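Local coordinates for protein hydrolase, haloacid dehalogenase-like family (PDB 3S6J) that is a haloacid dehalogenase-like hydrolase, possibly a sugar phosphatase, that binds calcium at its metal site, at residues Ser144-Ala156 against Val169-Cys183. Sequence-based numbering, arbitrary orientation.
Sequences SYGKPDPDLFLAA and VIGDAIWDMLAARRC. With CA (calcium ion), chain M.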
loop_
_atom_site.group_PDB
_atom_site.type_symbol
_atom_site.label_atom_id
_atom_site.label_comp_id
_atom_site.label_asym_id
_atom_site.label_seq_id
_atom_site.Cartn_x
_atom_site.Cartn_y
_atom_site.Cartn_z
ATOM N N SER E 144 -27.340 -0.053 6.398
ATOM C CA SER E 144 -27.205 -1.438 6.831
ATOM C C SER E 144 -25.865 -2.011 6.383
ATOM O O SER E 144 -25.233 -2.785 7.094
ATOM C CB SER E 144 -28.341 -2.303 6.261
ATOM O OG SER E 144 -29.621 -1.717 6.461
ATOM N N TYR E 145 -25.432 -1.625 5.191
ATOM C CA TYR E 145 -24.296 -2.281 4.555
ATOM C C TYR E 145 -23.284 -1.262 4.073
ATOM O O TYR E 145 -23.646 -0.191 3.577
ATOM C CB TYR E 145 -24.792 -3.149 3.389
ATOM C CG TYR E 145 -25.839 -4.158 3.815
ATOM C CD1 TYR E 145 -25.498 -5.231 4.624
ATOM C CD2 TYR E 145 -27.169 -4.029 3.417
ATOM C CE1 TYR E 145 -26.447 -6.162 5.024
ATOM C CE2 TYR E 145 -28.131 -4.950 3.810
ATOM C CZ TYR E 145 -27.765 -6.016 4.621
ATOM O OH TYR E 145 -28.709 -6.953 5.033
ATOM N N GLY E 146 -22.009 -1.593 4.231
ATOM C CA GLY E 146 -20.950 -0.725 3.774
ATOM C C GLY E 146 -20.515 -1.133 2.388
ATOM O O GLY E 146 -21.075 -2.056 1.781
ATOM N N LYS E 147 -19.505 -0.446 1.880
ATOM C CA LYS E 147 -18.972 -0.778 0.575
ATOM C C LYS E 147 -18.479 -2.224 0.571
ATOM O O LYS E 147 -18.004 -2.732 1.589
ATOM C CB LYS E 147 -17.863 0.196 0.212
ATOM C CG LYS E 147 -18.333 1.644 0.146
ATOM C CD LYS E 147 -17.140 2.601 0.211
ATOM C CE LYS E 147 -17.587 4.044 0.406
ATOM N NZ LYS E 147 -16.432 4.976 0.540
ATOM N N PRO E 148 -18.586 -2.902 -0.582
ATOM C CA PRO E 148 -19.014 -2.387 -1.888
ATOM C C PRO E 148 -20.530 -2.384 -2.144
ATOM O O PRO E 148 -20.947 -2.172 -3.296
ATOM C CB PRO E 148 -18.343 -3.365 -2.834
ATOM C CG PRO E 148 -18.545 -4.682 -2.100
ATOM C CD PRO E 148 -18.099 -4.295 -0.697
ATOM N N ASP E 149 -21.344 -2.645 -1.118
ATOM C CA ASP E 149 -22.781 -2.453 -1.258
ATOM C C ASP E 149 -23.053 -0.984 -1.607
ATOM O O ASP E 149 -22.374 -0.078 -1.109
ATOM C CB ASP E 149 -23.523 -2.862 0.008
ATOM C CG ASP E 149 -25.022 -2.989 -0.214
ATOM O OD1 ASP E 149 -25.705 -1.938 -0.317
ATOM O OD2 ASP E 149 -25.512 -4.143 -0.283
ATOM N N PRO E 150 -24.008 -0.753 -2.515
ATOM C CA PRO E 150 -24.331 0.581 -3.033
ATOM C C PRO E 150 -25.036 1.462 -2.000
ATOM O O PRO E 150 -25.288 2.642 -2.276
ATOM C CB PRO E 150 -25.306 0.286 -4.181
ATOM C CG PRO E 150 -25.174 -1.165 -4.465
ATOM C CD PRO E 150 -24.780 -1.809 -3.189
ATOM N N ASP E 151 -25.358 0.897 -0.844
ATOM C CA ASP E 151 -26.117 1.613 0.174
ATOM C C ASP E 151 -25.647 3.028 0.418
ATOM O O ASP E 151 -26.436 3.971 0.311
ATOM C CB ASP E 151 -26.104 0.852 1.496
ATOM C CG ASP E 151 -27.393 0.106 1.740
ATOM O OD1 ASP E 151 -28.143 -0.095 0.755
ATOM O OD2 ASP E 151 -27.657 -0.265 2.910
ATOM N N LEU E 152 -24.372 3.170 0.777
ATOM C CA LEU E 152 -23.812 4.469 1.122
ATOM C C LEU E 152 -24.000 5.521 0.013
ATOM O O LEU E 152 -24.298 6.682 0.300
ATOM C CB LEU E 152 -22.320 4.360 1.471
ATOM C CG LEU E 152 -21.795 4.203 2.908
ATOM C CD1 LEU E 152 -22.778 4.670 3.964
ATOM C CD2 LEU E 152 -21.366 2.794 3.183
ATOM N N PHE E 153 -23.793 5.130 -1.241
ATOM C CA PHE E 153 -23.813 6.094 -2.331
ATOM C C PHE E 153 -25.233 6.531 -2.625
ATOM O O PHE E 153 -25.483 7.687 -2.962
ATOM C CB PHE E 153 -23.148 5.519 -3.586
ATOM C CG PHE E 153 -21.660 5.282 -3.434
ATOM C CD1 PHE E 153 -20.934 5.957 -2.466
ATOM C CD2 PHE E 153 -20.989 4.403 -4.268
ATOM C CE1 PHE E 153 -19.568 5.748 -2.323
ATOM C CE2 PHE E 153 -19.618 4.196 -4.133
ATOM C CZ PHE E 153 -18.915 4.866 -3.159
ATOM N N LEU E 154 -26.157 5.579 -2.505
ATOM C CA LEU E 154 -27.580 5.831 -2.681
ATOM C C LEU E 154 -28.081 6.806 -1.621
ATOM O O LEU E 154 -28.815 7.741 -1.932
ATOM C CB LEU E 154 -28.366 4.510 -2.608
ATOM C CG LEU E 154 -27.996 3.492 -3.701
ATOM C CD1 LEU E 154 -28.713 2.182 -3.527
ATOM C CD2 LEU E 154 -28.254 4.073 -5.092
ATOM N N ALA E 155 -27.683 6.583 -0.370
ATOM C CA ALA E 155 -28.053 7.479 0.719
ATOM C C ALA E 155 -27.457 8.864 0.496
ATOM O O ALA E 155 -28.072 9.870 0.823
ATOM C CB ALA E 155 -27.614 6.911 2.075
ATOM N N ALA E 156 -26.262 8.902 -0.081
ATOM C CA ALA E 156 -25.587 10.153 -0.391
ATOM C C ALA E 156 -26.279 10.895 -1.532
ATOM O O ALA E 156 -26.522 12.098 -1.436
ATOM C CB ALA E 156 -24.133 9.900 -0.733
ATOM N N VAL E 169 -18.988 9.283 -8.567
ATOM C CA VAL E 169 -18.364 8.737 -7.374
ATOM C C VAL E 169 -16.860 8.907 -7.457
ATOM O O VAL E 169 -16.236 8.556 -8.471
ATOM C CB VAL E 169 -18.739 7.251 -7.154
ATOM C CG1 VAL E 169 -17.908 6.642 -6.033
ATOM C CG2 VAL E 169 -20.215 7.135 -6.836
ATOM N N ILE E 170 -16.277 9.468 -6.399
ATOM C CA ILE E 170 -14.830 9.617 -6.332
ATOM C C ILE E 170 -14.274 8.823 -5.162
ATOM O O ILE E 170 -14.690 9.019 -4.026
ATOM C CB ILE E 170 -14.408 11.094 -6.240
ATOM C CG1 ILE E 170 -15.000 11.868 -7.426
ATOM C CG2 ILE E 170 -12.890 11.204 -6.199
ATOM C CD1 ILE E 170 -14.414 13.209 -7.638
ATOM N N GLY E 171 -13.344 7.916 -5.446
ATOM C CA GLY E 171 -12.885 6.960 -4.446
ATOM C C GLY E 171 -11.467 6.503 -4.715
ATOM O O GLY E 171 -10.905 6.788 -5.784
ATOM N N ASP E 172 -10.865 5.822 -3.748
ATOM C CA ASP E 172 -9.483 5.394 -3.909
ATOM C C ASP E 172 -9.391 3.887 -3.872
ATOM O O ASP E 172 -8.302 3.335 -3.995
ATOM C CB ASP E 172 -8.609 5.938 -2.778
ATOM C CG ASP E 172 -8.959 5.320 -1.444
ATOM O OD1 ASP E 172 -10.136 5.388 -1.079
ATOM O OD2 ASP E 172 -8.083 4.750 -0.767
ATOM N N ALA E 173 -10.524 3.212 -3.676
ATOM C CA ALA E 173 -10.489 1.769 -3.500
ATOM C C ALA E 173 -11.363 1.006 -4.505
ATOM O O ALA E 173 -12.382 1.506 -5.000
ATOM C CB ALA E 173 -10.847 1.404 -2.050
ATOM N N ILE E 174 -10.920 -0.202 -4.822
ATOM C CA ILE E 174 -11.698 -1.169 -5.577
ATOM C C ILE E 174 -13.151 -1.101 -5.100
ATOM O O ILE E 174 -14.089 -1.052 -5.891
ATOM C CB ILE E 174 -11.087 -2.584 -5.335
ATOM C CG1 ILE E 174 -9.901 -2.826 -6.288
ATOM C CG2 ILE E 174 -12.118 -3.667 -5.464
ATOM C CD1 ILE E 174 -9.011 -4.034 -5.854
ATOM N N TRP E 175 -13.315 -1.043 -3.783
ATOM C CA TRP E 175 -14.629 -1.075 -3.153
ATOM C C TRP E 175 -15.530 0.102 -3.482
ATOM O O TRP E 175 -16.721 -0.088 -3.604
ATOM C CB TRP E 175 -14.465 -1.272 -1.643
ATOM C CG TRP E 175 -13.386 -2.267 -1.411
ATOM C CD1 TRP E 175 -12.175 -2.042 -0.837
ATOM C CD2 TRP E 175 -13.384 -3.637 -1.838
ATOM N NE1 TRP E 175 -11.431 -3.193 -0.846
ATOM C CE2 TRP E 175 -12.150 -4.190 -1.455
ATOM C CE3 TRP E 175 -14.314 -4.452 -2.500
ATOM C CZ2 TRP E 175 -11.812 -5.530 -1.704
ATOM C CZ3 TRP E 175 -13.987 -5.784 -2.735
ATOM C CH2 TRP E 175 -12.741 -6.306 -2.341
ATOM N N ASP E 176 -14.961 1.301 -3.644
ATOM C CA ASP E 176 -15.711 2.483 -4.103
ATOM C C ASP E 176 -16.182 2.313 -5.538
ATOM O O ASP E 176 -17.309 2.668 -5.879
ATOM C CB ASP E 176 -14.842 3.759 -4.053
ATOM C CG ASP E 176 -14.437 4.155 -2.642
ATOM O OD1 ASP E 176 -13.268 3.916 -2.290
ATOM O OD2 ASP E 176 -15.266 4.722 -1.893
HETATM N N MSE E 177 -15.298 1.790 -6.383
HETATM C CA MSE E 177 -15.599 1.608 -7.795
HETATM C C MSE E 177 -16.662 0.532 -7.997
HETATM O O MSE E 177 -17.614 0.721 -8.754
HETATM C CB MSE E 177 -14.326 1.268 -8.585
HETATM C CG MSE E 177 -13.266 2.364 -8.585
HETATM SE SE MSE E 177 -14.013 4.090 -9.171
HETATM C CE MSE E 177 -14.237 4.919 -7.430
ATOM N N LEU E 178 -16.474 -0.592 -7.312
ATOM C CA LEU E 178 -17.452 -1.662 -7.277
ATOM C C LEU E 178 -18.841 -1.132 -6.862
ATOM O O LEU E 178 -19.830 -1.320 -7.590
ATOM C CB LEU E 178 -16.969 -2.766 -6.324
ATOM C CG LEU E 178 -16.397 -4.076 -6.903
ATOM C CD1 LEU E 178 -15.828 -3.971 -8.292
ATOM C CD2 LEU E 178 -15.388 -4.716 -5.966
ATOM N N ALA E 179 -18.917 -0.448 -5.718
ATOM C CA ALA E 179 -20.192 0.111 -5.296
ATOM C C ALA E 179 -20.745 1.113 -6.317
ATOM O O ALA E 179 -21.960 1.215 -6.510
ATOM C CB ALA E 179 -20.077 0.745 -3.914
ATOM N N ALA E 180 -19.862 1.867 -6.964
ATOM C CA ALA E 180 -20.323 2.870 -7.914
ATOM C C ALA E 180 -21.017 2.159 -9.067
ATOM O O ALA E 180 -22.119 2.531 -9.469
ATOM C CB ALA E 180 -19.170 3.729 -8.416
ATOM N N ARG E 181 -20.349 1.146 -9.608
ATOM C CA ARG E 181 -20.866 0.396 -10.740
ATOM C C ARG E 181 -22.154 -0.371 -10.381
ATOM O O ARG E 181 -23.048 -0.520 -11.201
ATOM C CB ARG E 181 -19.791 -0.555 -11.267
ATOM C CG ARG E 181 -18.573 0.129 -11.877
ATOM C CD ARG E 181 -19.000 1.160 -12.921
ATOM N NE ARG E 181 -19.941 0.549 -13.839
ATOM C CZ ARG E 181 -20.956 1.159 -14.440
ATOM N NH1 ARG E 181 -21.199 2.450 -14.249
ATOM N NH2 ARG E 181 -21.737 0.438 -15.239
ATOM N N ARG E 182 -22.242 -0.847 -9.145
ATOM C CA ARG E 182 -23.429 -1.585 -8.693
ATOM C C ARG E 182 -24.699 -0.749 -8.670
ATOM O O ARG E 182 -25.784 -1.285 -8.860
ATOM C CB ARG E 182 -23.177 -2.256 -7.356
ATOM C CG ARG E 182 -22.545 -3.638 -7.516
ATOM C CD ARG E 182 -22.004 -4.210 -6.213
ATOM N NE ARG E 182 -23.090 -4.566 -5.304
ATOM C CZ ARG E 182 -22.921 -5.159 -4.128
ATOM N NH1 ARG E 182 -21.705 -5.454 -3.697
ATOM N NH2 ARG E 182 -23.975 -5.438 -3.372
ATOM N N CYS E 183 -24.569 0.565 -8.474
ATOM C CA CYS E 183 -25.724 1.453 -8.603
ATOM C C CYS E 183 -25.674 2.239 -9.902
ATOM O O CYS E 183 -26.395 3.218 -10.069
ATOM C CB CYS E 183 -25.867 2.386 -7.394
ATOM S SG CYS E 183 -24.416 3.403 -7.048
HETATM CA CA CA M . -11.116 4.838 1.047
HETATM O O HOH W 1 -9.257 2.921 1.112
HETATM O O HOH W 2 -12.767 3.313 0.139
HETATM O O HOH W 3 -11.697 3.779 3.293
#
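Lys-147 NZ is gripped by three groups: it bonds Asp-176 OD2 at 2.7 Å, on the syn side of the carboxylate and 21° out of its plane, while Asp-12 OD1 gives a salt bridge and Ala-113 O a hydrogen bond from beyond the two segments. An extended chain beyond CG carries the ammonium to this acidic cluster. The other oxygen, Asp-176 OD1, accepts from Ala-173 N through its anti lone pair and from a water on the calcium ion, so this second-shell carboxylate links the lysine to a first-shell water. Asp-172 OD1 binds calcium directly at 2.4 Å, alongside Asp-12 and Asp-14. The arrangement is consistent with a HAD-type active site, in which a lysine and an acidic loop after a strand meet the DxD motif.

Further out, a cis peptide precedes Pro-148, whose carbonyl O packs tightly on Ala-179 CB at 3.1 Å. The same oxygen lies over one face of the Arg-182 guanidinium, and Asp-149 OD2 makes only a long salt bridge to Arg-182 NH2. Phe-153 takes Val-169 CG2 over one ring face, 4.1 Å from the centroid, and turns its edge to Asp-176 O.

Helices 151-156 and 174-182 cross at -63°, their axes 9.4 Å apart; Phe-153 also reaches Ile-10 and Ala-113 of strands 8-11 and 110-113 in the parallel sheet, where strand 167-171 adjoins strand 8-11.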